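Local coordinates for aminoglycoside N(3)-acetyltransferase (Enterobacter cloacae, PDB 6NP2), which probably catalyses transfer of an acetyl group from acetyl-CoA to the 3-amino group of 2-deoxystreptamine antibiotics such as gentamicin, kanamycin and tobramycin, giving resistance to them, at residues S61-P66 with A94-G99; S65-T70 with R183-S188; A115-S120 with M189-E194. All blocks are in the same frame, centred on the assembly; numbering follows the deposited sequence.

Contact 1: residues S61-P66 with A94-G99. With SIS ((1S,2S,3R,4S,6R)-4,6-diamino-3-{[(2S,3R)-3-amino-6-(aminomethyl)-3,4-dihydro-2H-pyran-2-yl]oxy}-2-hydroxycyclohexyl 3-deoxy-4-C-methyl-3-(methylamino)-beta-L-arabinopyranoside), chain B.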
loop_
_atom_site.group_PDB
_atom_site.type_symbol
_atom_site.label_atom_id
_atom_site.label_comp_id
_atom_site.label_asym_id
_atom_site.label_seq_id
_atom_site.Cartn_x
_atom_site.Cartn_y
_atom_site.Cartn_z
ATOM N N SER A 61 6.811 1.970 0.556
ATOM C CA SER A 61 7.342 3.220 1.120
ATOM C C SER A 61 8.866 3.140 1.203
ATOM O O SER A 61 9.503 2.516 0.341
ATOM C CB SER A 61 6.629 3.525 2.419
ATOM O OG SER A 61 6.997 4.798 2.951
ATOM N N TRP A 62 9.439 3.791 2.209
ATOM C CA TRP A 62 10.880 3.958 2.306
ATOM C C TRP A 62 11.240 4.104 3.774
ATOM O O TRP A 62 10.701 4.973 4.464
ATOM C CB TRP A 62 11.280 5.218 1.551
ATOM C CG TRP A 62 12.727 5.592 1.588
ATOM C CD1 TRP A 62 13.802 4.781 1.841
ATOM C CD2 TRP A 62 13.266 6.889 1.320
ATOM N NE1 TRP A 62 14.975 5.506 1.759
ATOM C CE2 TRP A 62 14.667 6.800 1.435
ATOM C CE3 TRP A 62 12.698 8.123 0.985
ATOM C CZ2 TRP A 62 15.497 7.888 1.226
ATOM C CZ3 TRP A 62 13.524 9.199 0.782
ATOM C CH2 TRP A 62 14.908 9.081 0.909
ATOM N N ARG A 63 12.154 3.255 4.240
ATOM C CA ARG A 63 12.624 3.282 5.619
ATOM C C ARG A 63 13.001 4.686 6.055
ATOM O O ARG A 63 12.721 5.091 7.192
ATOM C CB ARG A 63 13.859 2.388 5.732
ATOM C CG ARG A 63 14.395 2.222 7.138
ATOM C CD ARG A 63 15.719 1.490 7.128
ATOM N NE ARG A 63 16.794 2.360 6.660
ATOM C CZ ARG A 63 18.072 2.007 6.582
ATOM N NH1 ARG A 63 18.438 0.772 6.902
ATOM N NH2 ARG A 63 18.979 2.878 6.155
ATOM N N ASP A 64 13.668 5.432 5.175
ATOM C CA ASP A 64 14.262 6.716 5.522
ATOM C C ASP A 64 13.524 7.887 4.892
ATOM O O ASP A 64 14.104 8.943 4.659
ATOM C CB ASP A 64 15.744 6.720 5.155
ATOM C CG ASP A 64 16.496 5.647 5.872
ATOM O OD1 ASP A 64 16.188 5.410 7.057
ATOM O OD2 ASP A 64 17.370 5.024 5.253
ATOM N N SER A 65 12.244 7.741 4.646
ATOM C CA SER A 65 11.492 8.872 4.146
ATOM C C SER A 65 11.531 10.025 5.147
ATOM O O SER A 65 11.181 9.830 6.315
ATOM C CB SER A 65 10.046 8.455 3.967
ATOM O OG SER A 65 9.286 9.588 3.651
ATOM N N PRO A 66 11.893 11.241 4.724
ATOM C CA PRO A 66 11.937 12.375 5.659
ATOM C C PRO A 66 10.585 13.056 5.822
ATOM O O PRO A 66 10.487 14.286 5.804
ATOM C CB PRO A 66 12.966 13.297 5.005
ATOM C CG PRO A 66 12.762 13.072 3.535
ATOM C CD PRO A 66 12.435 11.607 3.403
ATOM N N ALA A 94 12.491 -0.737 2.183
ATOM C CA ALA A 94 11.086 -0.521 2.501
ATOM C C ALA A 94 10.927 -0.015 3.938
ATOM O O ALA A 94 11.787 -0.218 4.792
ATOM C CB ALA A 94 10.332 -1.841 2.308
ATOM N N TYR A 95 9.778 0.609 4.211
ATOM C CA TYR A 95 9.474 1.099 5.559
ATOM C C TYR A 95 9.032 -0.062 6.446
ATOM O O TYR A 95 8.012 -0.693 6.153
ATOM C CB TYR A 95 8.370 2.157 5.515
ATOM C CG TYR A 95 8.110 2.774 6.868
ATOM C CD1 TYR A 95 9.023 3.651 7.423
ATOM C CD2 TYR A 95 6.964 2.470 7.586
ATOM C CE1 TYR A 95 8.809 4.206 8.664
ATOM C CE2 TYR A 95 6.734 3.028 8.838
ATOM C CZ TYR A 95 7.666 3.885 9.368
ATOM O OH TYR A 95 7.455 4.450 10.601
ATOM N N PRO A 96 9.752 -0.380 7.521
ATOM C CA PRO A 96 9.407 -1.599 8.269
ATOM C C PRO A 96 7.989 -1.627 8.830
ATOM O O PRO A 96 7.412 -2.714 8.969
ATOM C CB PRO A 96 10.481 -1.656 9.361
ATOM C CG PRO A 96 11.643 -0.939 8.774
ATOM C CD PRO A 96 11.036 0.183 7.964
ATOM N N GLY A 97 7.406 -0.475 9.154
ATOM C CA GLY A 97 6.104 -0.437 9.809
ATOM C C GLY A 97 4.932 -0.887 8.960
ATOM O O GLY A 97 3.857 -1.144 9.513
ATOM N N PHE A 98 5.097 -0.987 7.652
ATOM C CA PHE A 98 4.013 -1.454 6.805
ATOM C C PHE A 98 4.096 -2.944 6.556
ATOM O O PHE A 98 3.254 -3.490 5.834
ATOM C CB PHE A 98 3.968 -0.649 5.506
ATOM C CG PHE A 98 3.839 0.840 5.729
ATOM C CD1 PHE A 98 3.134 1.352 6.813
ATOM C CD2 PHE A 98 4.435 1.735 4.876
ATOM C CE1 PHE A 98 3.033 2.718 7.007
ATOM C CE2 PHE A 98 4.317 3.088 5.075
ATOM C CZ PHE A 98 3.621 3.575 6.133
ATOM N N GLY A 99 5.065 -3.606 7.181
ATOM C CA GLY A 99 5.222 -5.042 7.089
ATOM C C GLY A 99 6.619 -5.456 6.675
ATOM O O GLY A 99 7.144 -4.950 5.682
HETATM C C11 SIS B . -1.132 4.554 10.125
HETATM C C12 SIS B . 0.545 6.127 5.398
HETATM C C13 SIS B . 2.758 8.316 6.776
HETATM C C21 SIS B . -1.066 3.246 10.912
HETATM C C22 SIS B . -0.949 5.830 5.361
HETATM C C23 SIS B . 4.090 8.335 6.044
HETATM C C31 SIS B . -1.126 3.592 12.408
HETATM C C32 SIS B . -1.254 4.808 6.450
HETATM C C33 SIS B . 5.118 7.485 6.798
HETATM C C41 SIS B . -2.180 4.640 12.665
HETATM C C42 SIS B . -0.843 5.322 7.825
HETATM C C43 SIS B . 5.219 7.959 8.247
HETATM C C51 SIS B . -2.733 5.337 11.704
HETATM C C52 SIS B . 0.622 5.729 7.860
HETATM C C53 SIS B . 3.838 8.031 8.900
HETATM C C61 SIS B . -3.763 6.385 12.057
HETATM C C62 SIS B . 0.918 6.719 6.750
HETATM C C83 SIS B . 6.059 6.980 9.074
HETATM C C93 SIS B . 7.007 6.264 5.785
HETATM N N12 SIS B . 0.897 7.053 4.321
HETATM N N21 SIS B . -2.184 2.383 10.508
HETATM N N32 SIS B . -2.693 4.500 6.502
HETATM N N33 SIS B . 6.432 7.589 6.115
HETATM N N61 SIS B . -3.597 7.552 11.178
HETATM O O11 SIS B . -1.069 4.242 8.732
HETATM O O23 SIS B . 3.908 7.744 4.767
HETATM O O43 SIS B . 5.823 9.249 8.219
HETATM O O51 SIS B . -2.380 5.193 10.411
HETATM O O52 SIS B . 0.908 6.359 9.103
HETATM O O53 SIS B . 2.916 8.776 8.104
HETATM O O62 SIS B . 2.323 6.966 6.794
#

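Contact 2: residues S65-T70 with R183-S188. With SIS ((1S,2S,3R,4S,6R)-4,6-diamino-3-{[(2S,3R)-3-amino-6-(aminomethyl)-3,4-dihydro-2H-pyran-2-yl]oxy}-2-hydroxycyclohexyl 3-deoxy-4-C-methyl-3-(methylamino)-beta-L-arabinopyranoside), chain B.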
loop_
_atom_site.group_PDB
_atom_site.type_symbol
_atom_site.label_atom_id
_atom_site.label_comp_id
_atom_site.label_asym_id
_atom_site.label_seq_id
_atom_site.Cartn_x
_atom_site.Cartn_y
_atom_site.Cartn_z
ATOM N N SER A 65 12.244 7.741 4.646
ATOM C CA SER A 65 11.492 8.872 4.146
ATOM C C SER A 65 11.531 10.025 5.147
ATOM O O SER A 65 11.181 9.830 6.315
ATOM C CB SER A 65 10.046 8.455 3.967
ATOM O OG SER A 65 9.286 9.588 3.651
ATOM N N PRO A 66 11.893 11.241 4.724
ATOM C CA PRO A 66 11.937 12.375 5.659
ATOM C C PRO A 66 10.585 13.056 5.822
ATOM O O PRO A 66 10.487 14.286 5.804
ATOM C CB PRO A 66 12.966 13.297 5.005
ATOM C CG PRO A 66 12.762 13.072 3.535
ATOM C CD PRO A 66 12.435 11.607 3.403
ATOM N N TYR A 67 9.535 12.254 6.002
ATOM C CA TYR A 67 8.178 12.784 6.112
ATOM C C TYR A 67 8.023 13.665 7.347
ATOM O O TYR A 67 7.721 14.862 7.246
ATOM C CB TYR A 67 7.202 11.609 6.152
ATOM C CG TYR A 67 5.745 11.999 6.114
ATOM C CD1 TYR A 67 5.083 12.125 4.904
ATOM C CD2 TYR A 67 5.024 12.217 7.284
ATOM C CE1 TYR A 67 3.748 12.469 4.846
ATOM C CE2 TYR A 67 3.683 12.566 7.234
ATOM C CZ TYR A 67 3.053 12.684 6.003
ATOM O OH TYR A 67 1.721 13.027 5.905
ATOM N N GLU A 68 8.246 13.099 8.537
ATOM C CA GLU A 68 8.048 13.888 9.749
ATOM C C GLU A 68 9.028 15.046 9.809
ATOM O O GLU A 68 8.697 16.115 10.334
ATOM C CB GLU A 68 8.198 12.995 10.980
ATOM C CG GLU A 68 7.205 11.841 11.034
ATOM C CD GLU A 68 5.754 12.303 11.084
ATOM O OE1 GLU A 68 5.509 13.480 11.428
ATOM O OE2 GLU A 68 4.855 11.486 10.776
ATOM N N GLN A 69 10.230 14.857 9.267
ATOM C CA GLN A 69 11.283 15.861 9.343
ATOM C C GLN A 69 11.015 17.059 8.443
ATOM O O GLN A 69 11.601 18.120 8.664
ATOM C CB GLN A 69 12.631 15.222 8.976
ATOM C CG GLN A 69 13.097 14.124 9.930
ATOM C CD GLN A 69 12.574 12.725 9.581
ATOM O OE1 GLN A 69 11.622 12.557 8.823
ATOM N NE2 GLN A 69 13.216 11.713 10.153
ATOM N N THR A 70 10.156 16.920 7.434
ATOM C CA THR A 70 9.844 18.021 6.536
ATOM C C THR A 70 8.384 18.443 6.614
ATOM O O THR A 70 8.004 19.428 5.973
ATOM C CB THR A 70 10.200 17.678 5.085
ATOM O OG1 THR A 70 9.340 16.639 4.615
ATOM C CG2 THR A 70 11.658 17.228 4.946
ATOM N N ARG A 183 -8.292 17.511 4.949
ATOM C CA ARG A 183 -6.972 17.894 5.413
ATOM C C ARG A 183 -5.916 17.605 4.363
ATOM O O ARG A 183 -5.937 16.557 3.705
ATOM C CB ARG A 183 -6.622 17.106 6.673
ATOM C CG ARG A 183 -7.456 17.493 7.880
ATOM C CD ARG A 183 -7.325 16.478 8.987
ATOM N NE ARG A 183 -5.963 16.275 9.463
ATOM C CZ ARG A 183 -5.443 16.841 10.544
ATOM N NH1 ARG A 183 -6.154 17.683 11.268
ATOM N NH2 ARG A 183 -4.198 16.576 10.903
ATOM N N ARG A 184 -4.979 18.528 4.234
ATOM C CA ARG A 184 -3.815 18.382 3.389
ATOM C C ARG A 184 -2.563 18.540 4.235
ATOM O O ARG A 184 -2.588 19.100 5.337
ATOM C CB ARG A 184 -3.842 19.374 2.220
ATOM C CG ARG A 184 -5.029 19.106 1.300
ATOM C CD ARG A 184 -5.116 20.030 0.122
ATOM N NE ARG A 184 -3.975 19.916 -0.769
ATOM C CZ ARG A 184 -3.816 18.964 -1.678
ATOM N NH1 ARG A 184 -4.721 18.000 -1.825
ATOM N NH2 ARG A 184 -2.740 18.970 -2.436
ATOM N N VAL A 185 -1.471 17.997 3.718
ATOM C CA VAL A 185 -0.154 18.107 4.325
ATOM C C VAL A 185 0.819 18.612 3.278
ATOM O O VAL A 185 0.632 18.400 2.076
ATOM C CB VAL A 185 0.350 16.761 4.896
ATOM C CG1 VAL A 185 -0.462 16.341 6.100
ATOM C CG2 VAL A 185 0.345 15.662 3.831
ATOM N N THR A 186 1.878 19.272 3.752
ATOM C CA THR A 186 2.998 19.678 2.919
ATOM C C THR A 186 4.252 18.991 3.431
ATOM O O THR A 186 4.505 18.956 4.639
ATOM C CB THR A 186 3.181 21.192 2.948
ATOM O OG1 THR A 186 2.028 21.812 2.377
ATOM C CG2 THR A 186 4.412 21.603 2.159
ATOM N N TYR A 187 5.023 18.409 2.518
ATOM C CA TYR A 187 6.257 17.744 2.900
ATOM C C TYR A 187 7.203 17.790 1.710
ATOM O O TYR A 187 6.824 18.182 0.599
ATOM C CB TYR A 187 6.010 16.318 3.415
ATOM C CG TYR A 187 5.252 15.408 2.481
ATOM C CD1 TYR A 187 5.889 14.749 1.442
ATOM C CD2 TYR A 187 3.905 15.191 2.647
ATOM C CE1 TYR A 187 5.187 13.888 0.597
ATOM C CE2 TYR A 187 3.203 14.330 1.817
ATOM C CZ TYR A 187 3.847 13.690 0.791
ATOM O OH TYR A 187 3.168 12.825 -0.044
ATOM N N SER A 188 8.451 17.404 1.955
ATOM C CA SER A 188 9.485 17.481 0.936
ATOM C C SER A 188 10.208 16.150 0.833
ATOM O O SER A 188 10.504 15.515 1.852
ATOM C CB SER A 188 10.521 18.573 1.273
ATOM O OG SER A 188 9.934 19.864 1.334
HETATM C C11 SIS B . -1.132 4.554 10.125
HETATM C C12 SIS B . 0.545 6.127 5.398
HETATM C C13 SIS B . 2.758 8.316 6.776
HETATM C C21 SIS B . -1.066 3.246 10.912
HETATM C C22 SIS B . -0.949 5.830 5.361
HETATM C C23 SIS B . 4.090 8.335 6.044
HETATM C C31 SIS B . -1.126 3.592 12.408
HETATM C C32 SIS B . -1.254 4.808 6.450
HETATM C C33 SIS B . 5.118 7.485 6.798
HETATM C C41 SIS B . -2.180 4.640 12.665
HETATM C C42 SIS B . -0.843 5.322 7.825
HETATM C C43 SIS B . 5.219 7.959 8.247
HETATM C C51 SIS B . -2.733 5.337 11.704
HETATM C C52 SIS B . 0.622 5.729 7.860
HETATM C C53 SIS B . 3.838 8.031 8.900
HETATM C C61 SIS B . -3.763 6.385 12.057
HETATM C C62 SIS B . 0.918 6.719 6.750
HETATM C C83 SIS B . 6.059 6.980 9.074
HETATM C C93 SIS B . 7.007 6.264 5.785
HETATM N N12 SIS B . 0.897 7.053 4.321
HETATM N N21 SIS B . -2.184 2.383 10.508
HETATM N N32 SIS B . -2.693 4.500 6.502
HETATM N N33 SIS B . 6.432 7.589 6.115
HETATM N N61 SIS B . -3.597 7.552 11.178
HETATM O O11 SIS B . -1.069 4.242 8.732
HETATM O O23 SIS B . 3.908 7.744 4.767
HETATM O O43 SIS B . 5.823 9.249 8.219
HETATM O O51 SIS B . -2.380 5.193 10.411
HETATM O O52 SIS B . 0.908 6.359 9.103
HETATM O O53 SIS B . 2.916 8.776 8.104
HETATM O O62 SIS B . 2.323 6.966 6.794
HETATM O O HOH W 1 8.463 20.373 3.519
#

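Contact 3: residues A115-S120 with M189-E194. With SIS ((1S,2S,3R,4S,6R)-4,6-diamino-3-{[(2S,3R)-3-amino-6-(aminomethyl)-3,4-dihydro-2H-pyran-2-yl]oxy}-2-hydroxycyclohexyl 3-deoxy-4-C-methyl-3-(methylamino)-beta-L-arabinopyranoside), chain B.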
loop_
_atom_site.group_PDB
_atom_site.type_symbol
_atom_site.label_atom_id
_atom_site.label_comp_id
_atom_site.label_asym_id
_atom_site.label_seq_id
_atom_site.Cartn_x
_atom_site.Cartn_y
_atom_site.Cartn_z
ATOM N N ALA A 115 8.293 5.884 -8.146
ATOM C CA ALA A 115 9.189 7.009 -7.944
ATOM C C ALA A 115 8.828 7.890 -6.758
ATOM O O ALA A 115 9.617 8.774 -6.412
ATOM C CB ALA A 115 9.174 7.861 -9.212
ATOM N N HIS A 116 7.674 7.712 -6.159
ATOM C CA HIS A 116 7.266 8.564 -5.050
ATOM C C HIS A 116 7.955 8.065 -3.788
ATOM O O HIS A 116 7.687 6.947 -3.356
ATOM C CB HIS A 116 5.760 8.473 -4.893
ATOM C CG HIS A 116 5.178 9.521 -4.006
ATOM N ND1 HIS A 116 5.546 9.678 -2.688
ATOM C CD2 HIS A 116 4.221 10.442 -4.253
ATOM C CE1 HIS A 116 4.836 10.661 -2.163
ATOM N NE2 HIS A 116 4.022 11.132 -3.091
ATOM N N PRO A 117 8.849 8.837 -3.169
ATOM C CA PRO A 117 9.657 8.233 -2.103
ATOM C C PRO A 117 8.863 7.823 -0.884
ATOM O O PRO A 117 9.184 6.813 -0.254
ATOM C CB PRO A 117 10.703 9.315 -1.803
ATOM C CG PRO A 117 10.799 10.072 -3.075
ATOM C CD PRO A 117 9.388 10.147 -3.567
ATOM N N ASP A 118 7.841 8.580 -0.507
ATOM C CA ASP A 118 7.076 8.253 0.688
ATOM C C ASP A 118 5.968 7.252 0.403
ATOM O O ASP A 118 5.663 6.407 1.248
ATOM C CB ASP A 118 6.501 9.514 1.335
ATOM C CG ASP A 118 5.931 9.229 2.711
ATOM O OD1 ASP A 118 6.717 8.913 3.638
ATOM O OD2 ASP A 118 4.695 9.301 2.853
ATOM N N ALA A 119 5.355 7.343 -0.771
ATOM C CA ALA A 119 4.246 6.468 -1.146
ATOM C C ALA A 119 4.702 5.296 -2.020
ATOM O O ALA A 119 3.870 4.640 -2.652
ATOM C CB ALA A 119 3.169 7.288 -1.850
ATOM N N SER A 120 5.994 4.977 -2.010
ATOM C CA SER A 120 6.551 4.083 -3.021
ATOM C C SER A 120 5.842 2.731 -3.053
ATOM O O SER A 120 5.606 2.097 -2.017
ATOM C CB SER A 120 8.042 3.883 -2.758
ATOM O OG SER A 120 8.661 3.158 -3.804
ATOM N N MET A 189 10.499 15.742 -0.399
ATOM C CA MET A 189 11.215 14.498 -0.646
ATOM C C MET A 189 12.410 14.752 -1.549
ATOM O O MET A 189 12.335 15.570 -2.471
ATOM C CB MET A 189 10.312 13.453 -1.313
ATOM C CG MET A 189 9.175 13.006 -0.414
ATOM S SD MET A 189 9.684 11.900 0.908
ATOM C CE MET A 189 8.850 12.597 2.331
ATOM N N PRO A 190 13.511 14.039 -1.321
ATOM C CA PRO A 190 14.695 14.206 -2.168
ATOM C C PRO A 190 14.691 13.162 -3.263
ATOM O O PRO A 190 14.745 11.963 -2.966
ATOM C CB PRO A 190 15.839 14.005 -1.174
ATOM C CG PRO A 190 15.301 13.033 -0.173
ATOM C CD PRO A 190 13.800 13.207 -0.140
ATOM N N LEU A 191 14.547 13.596 -4.516
ATOM C CA LEU A 191 14.451 12.706 -5.667
ATOM C C LEU A 191 15.771 12.707 -6.420
ATOM O O LEU A 191 16.573 13.631 -6.299
ATOM C CB LEU A 191 13.344 13.172 -6.630
ATOM C CG LEU A 191 11.943 13.475 -6.122
ATOM C CD1 LEU A 191 11.020 13.781 -7.296
ATOM C CD2 LEU A 191 11.418 12.315 -5.330
ATOM N N LEU A 192 15.981 11.667 -7.218
ATOM C CA LEU A 192 17.060 11.653 -8.192
ATOM C C LEU A 192 16.490 12.053 -9.541
ATOM O O LEU A 192 15.514 11.456 -10.010
ATOM C CB LEU A 192 17.685 10.266 -8.314
ATOM C CG LEU A 192 18.580 9.797 -7.177
ATOM C CD1 LEU A 192 19.009 8.361 -7.439
ATOM C CD2 LEU A 192 19.794 10.699 -7.041
ATOM N N ARG A 193 17.090 13.067 -10.148
ATOM C CA ARG A 193 16.728 13.498 -11.492
ATOM C C ARG A 193 18.021 13.659 -12.278
ATOM O O ARG A 193 18.837 14.537 -11.974
ATOM C CB ARG A 193 15.902 14.785 -11.451
ATOM C CG ARG A 193 14.465 14.542 -10.983
ATOM C CD ARG A 193 13.662 15.825 -10.833
ATOM N NE ARG A 193 12.249 15.558 -10.560
ATOM C CZ ARG A 193 11.354 16.489 -10.238
ATOM N NH1 ARG A 193 11.718 17.760 -10.136
ATOM N NH2 ARG A 193 10.091 16.150 -10.011
ATOM N N GLU A 194 18.220 12.778 -13.259
ATOM C CA GLU A 194 19.435 12.757 -14.071
ATOM C C GLU A 194 20.685 12.656 -13.198
ATOM O O GLU A 194 21.699 13.312 -13.441
ATOM C CB GLU A 194 19.484 13.951 -15.023
ATOM C CG GLU A 194 18.419 13.871 -16.111
ATOM C CD GLU A 194 18.136 15.206 -16.772
ATOM O OE1 GLU A 194 17.008 15.383 -17.287
ATOM O OE2 GLU A 194 19.031 16.078 -16.775
HETATM C C11 SIS B . -1.132 4.554 10.125
HETATM C C12 SIS B . 0.545 6.127 5.398
HETATM C C13 SIS B . 2.758 8.316 6.776
HETATM C C21 SIS B . -1.066 3.246 10.912
HETATM C C22 SIS B . -0.949 5.830 5.361
HETATM C C23 SIS B . 4.090 8.335 6.044
HETATM C C31 SIS B . -1.126 3.592 12.408
HETATM C C32 SIS B . -1.254 4.808 6.450
HETATM C C33 SIS B . 5.118 7.485 6.798
HETATM C C41 SIS B . -2.180 4.640 12.665
HETATM C C42 SIS B . -0.843 5.322 7.825
HETATM C C43 SIS B . 5.219 7.959 8.247
HETATM C C51 SIS B . -2.733 5.337 11.704
HETATM C C52 SIS B . 0.622 5.729 7.860
HETATM C C53 SIS B . 3.838 8.031 8.900
HETATM C C61 SIS B . -3.763 6.385 12.057
HETATM C C62 SIS B . 0.918 6.719 6.750
HETATM C C83 SIS B . 6.059 6.980 9.074
HETATM C C93 SIS B . 7.007 6.264 5.785
HETATM N N12 SIS B . 0.897 7.053 4.321
HETATM N N21 SIS B . -2.184 2.383 10.508
HETATM N N32 SIS B . -2.693 4.500 6.502
HETATM N N33 SIS B . 6.432 7.589 6.115
HETATM N N61 SIS B . -3.597 7.552 11.178
HETATM O O11 SIS B . -1.069 4.242 8.732
HETATM O O23 SIS B . 3.908 7.744 4.767
HETATM O O43 SIS B . 5.823 9.249 8.219
HETATM O O51 SIS B . -2.380 5.193 10.411
HETATM O O52 SIS B . 0.908 6.359 9.103
HETATM O O53 SIS B . 2.916 8.776 8.104
HETATM O O62 SIS B . 2.323 6.966 6.794
#

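Contact 1: residues S61-P66 with A94-G99
The backbones come closest where Arg-63 passes Tyr-95, with their CA atoms 3.8 Å apart, and neither segment is a strand: 61-66 turns through a type I beta turn from Trp-62 to Ser-65, while 94-99 holds a short 3-10 segment. The ring of Tyr-95 carries much of the contact. Its CD1 lies 3.6 Å from the carbonyl oxygen of Trp-62, and the carbonyl oxygen of Arg-63 sits at the ring edge, in plane. Over one face comes the N-methyl carbon C93 of the bound sisomicin, 3.7 Å from the ring plane and nearer its border than its middle. The C-methyl C83 of the same sugar ring reaches the phenol end, 3.3 Å from Tyr-95 OH. Tyr-95 CD2 lies over the face of Phe-98, whose ring also stacks with Phe-59 and turns an edge to Ser-61. The backbone places Ser-61 CB 3.5 Å from Phe-98 CE2; chi1 of -174°, with OG anti to the backbone N, directs the hydroxyl to the carbonyl oxygen of Asp-118 and brings OG 3.2 Å from sisomicin C93. Farther out, Arg-63 CG packs 4.0 Å from Pro-96 CD, and its guanidinium closes a salt bridge with Asp-64. The chemistry across the contact is apolar packing and carbonyl-to-ring contact, consistent with a mainly apolar wall on which the two methyl groups of the drug rest.

Contact 2: residues S65-T70 with R183-S188
Thr-70 and Ser-188 supply the polar part of this contact. The backbone N of Ser-188 donates to Thr-70 OG1 over 2.9 Å, and the N-H...O angle of 170° makes the bond nearly straight. That hydroxyl stands between the backbone N and carbonyl carbon of its own residue (chi1 67°), which brings it to the strand edge while CG2 packs against the Ser-188 carbonyl. A water joins the same two residues a second way, donating to Thr-70 O at 2.7 Å and accepting from Ser-188 OG at the same distance; Thr-201 is another partner of this serine hydroxyl.

Aromatic packing makes up the second part. The rings of Tyr-67 and Tyr-187 meet obliquely, centroids 5.0 Å apart and planes at 45°, with Tyr-67 CE1 leaning over one face of Tyr-187, 3.5 Å from its CD2. Val-185 sets its CG2 methyl 3.6 Å from the phenol oxygen OH of Tyr-67 and in plane at the edge of the Tyr-187 ring.

Ligand contact is the third. Tyr-67 backs the sugar of sisomicin: carbon C23 lies over the ring centre, 4.0 Å from the plane, and O43 comes 3.2 Å from Tyr-67 CD2.

In the fold, the short helix 67-70 lies against strand 184-193, which pairs with strand 196-205 in a two-stranded antiparallel sheet. Thr-70 also packs on Ile-80 of helix 78-83, and Pro-66, at the N-cap position of helix 67-70, rests its CG near Ser-188 O.

Contact 3: residues A115-S120 with M189-E194
Two flat groups flank Pro-117 where it packs on Met-189 and Leu-191: the imidazole of His-116 and the carboxylate of Asp-118. The imidazole has Ala-119 CB on one face, 3.5 Å from the plane and close to the ring's border, and the backbone N of Asp-118 in plane at its edge, giving a weak bond to ND1. The carboxylate is turned to the bound sisomicin and uses both oxygens: amine N33 donates to OD1 over 2.8 Å, while hydroxyl O23 donates to OD2 over 2.6 Å. Ser-65 OG is a further hydrogen-bond partner of OD1, so that oxygen is gripped by two groups. A chi1 of -169°, with CG anti to the backbone N, sends the acid group of Asp-118 to the sugar. Separately, Asp-118 CB meets the thioether, 4.0 Å from Met-189 SD.

Pro-117 carries most of the packing between the segments. Its ring and the Met-189 side chain run antiparallel alongside one another, Pro-117 CG lying 3.8 Å from Met-189 CB. The methionine, bent at chi2 and chi3, then passes alongside both Pro-117 and Asp-118, SD touching each CB. Leu-191 lies nearly perpendicular to the proline; the 3.2 Å between Leu-191 CD2 and Pro-117 CG is below usual van der Waals contact and is best read with caution. Trp-62 and Phe-87 pack on the proline as well.

The negatively charged carboxylate would favour a protonated N33, which is consistent with recognition of a polycationic drug. Taken together, a loop between strands 112-113 and 121-124 packs through proline on strand 184-193 and presents one aspartate in bidentate fashion to vicinal amine and hydroxyl groups, forming an acidic part of the drug-binding pocket in this member of the antibiotic N-acetyltransferase family, here with sisomicin bound.

All three contacts meet at the same sugar ring of sisomicin, but with different chemistry. Contact 1 is only partly buried: loop packs against loop, a largely apolar side of the pocket with a salt bridge at its exposed end. Contacts 2 and 3 are buried, and both use strand 184-193, first against helix 67-70 and then against the loop 115-120. Contact 2 combines a straight hydrogen bond and a water with aromatic packing, whereas contact 3 is apolar between its segments, its polar groups turned to the drug and to the serines of contact 1. Residues 65-66 belong to contacts 1 and 2, and through these shared residues and serines the three form one pocket wall.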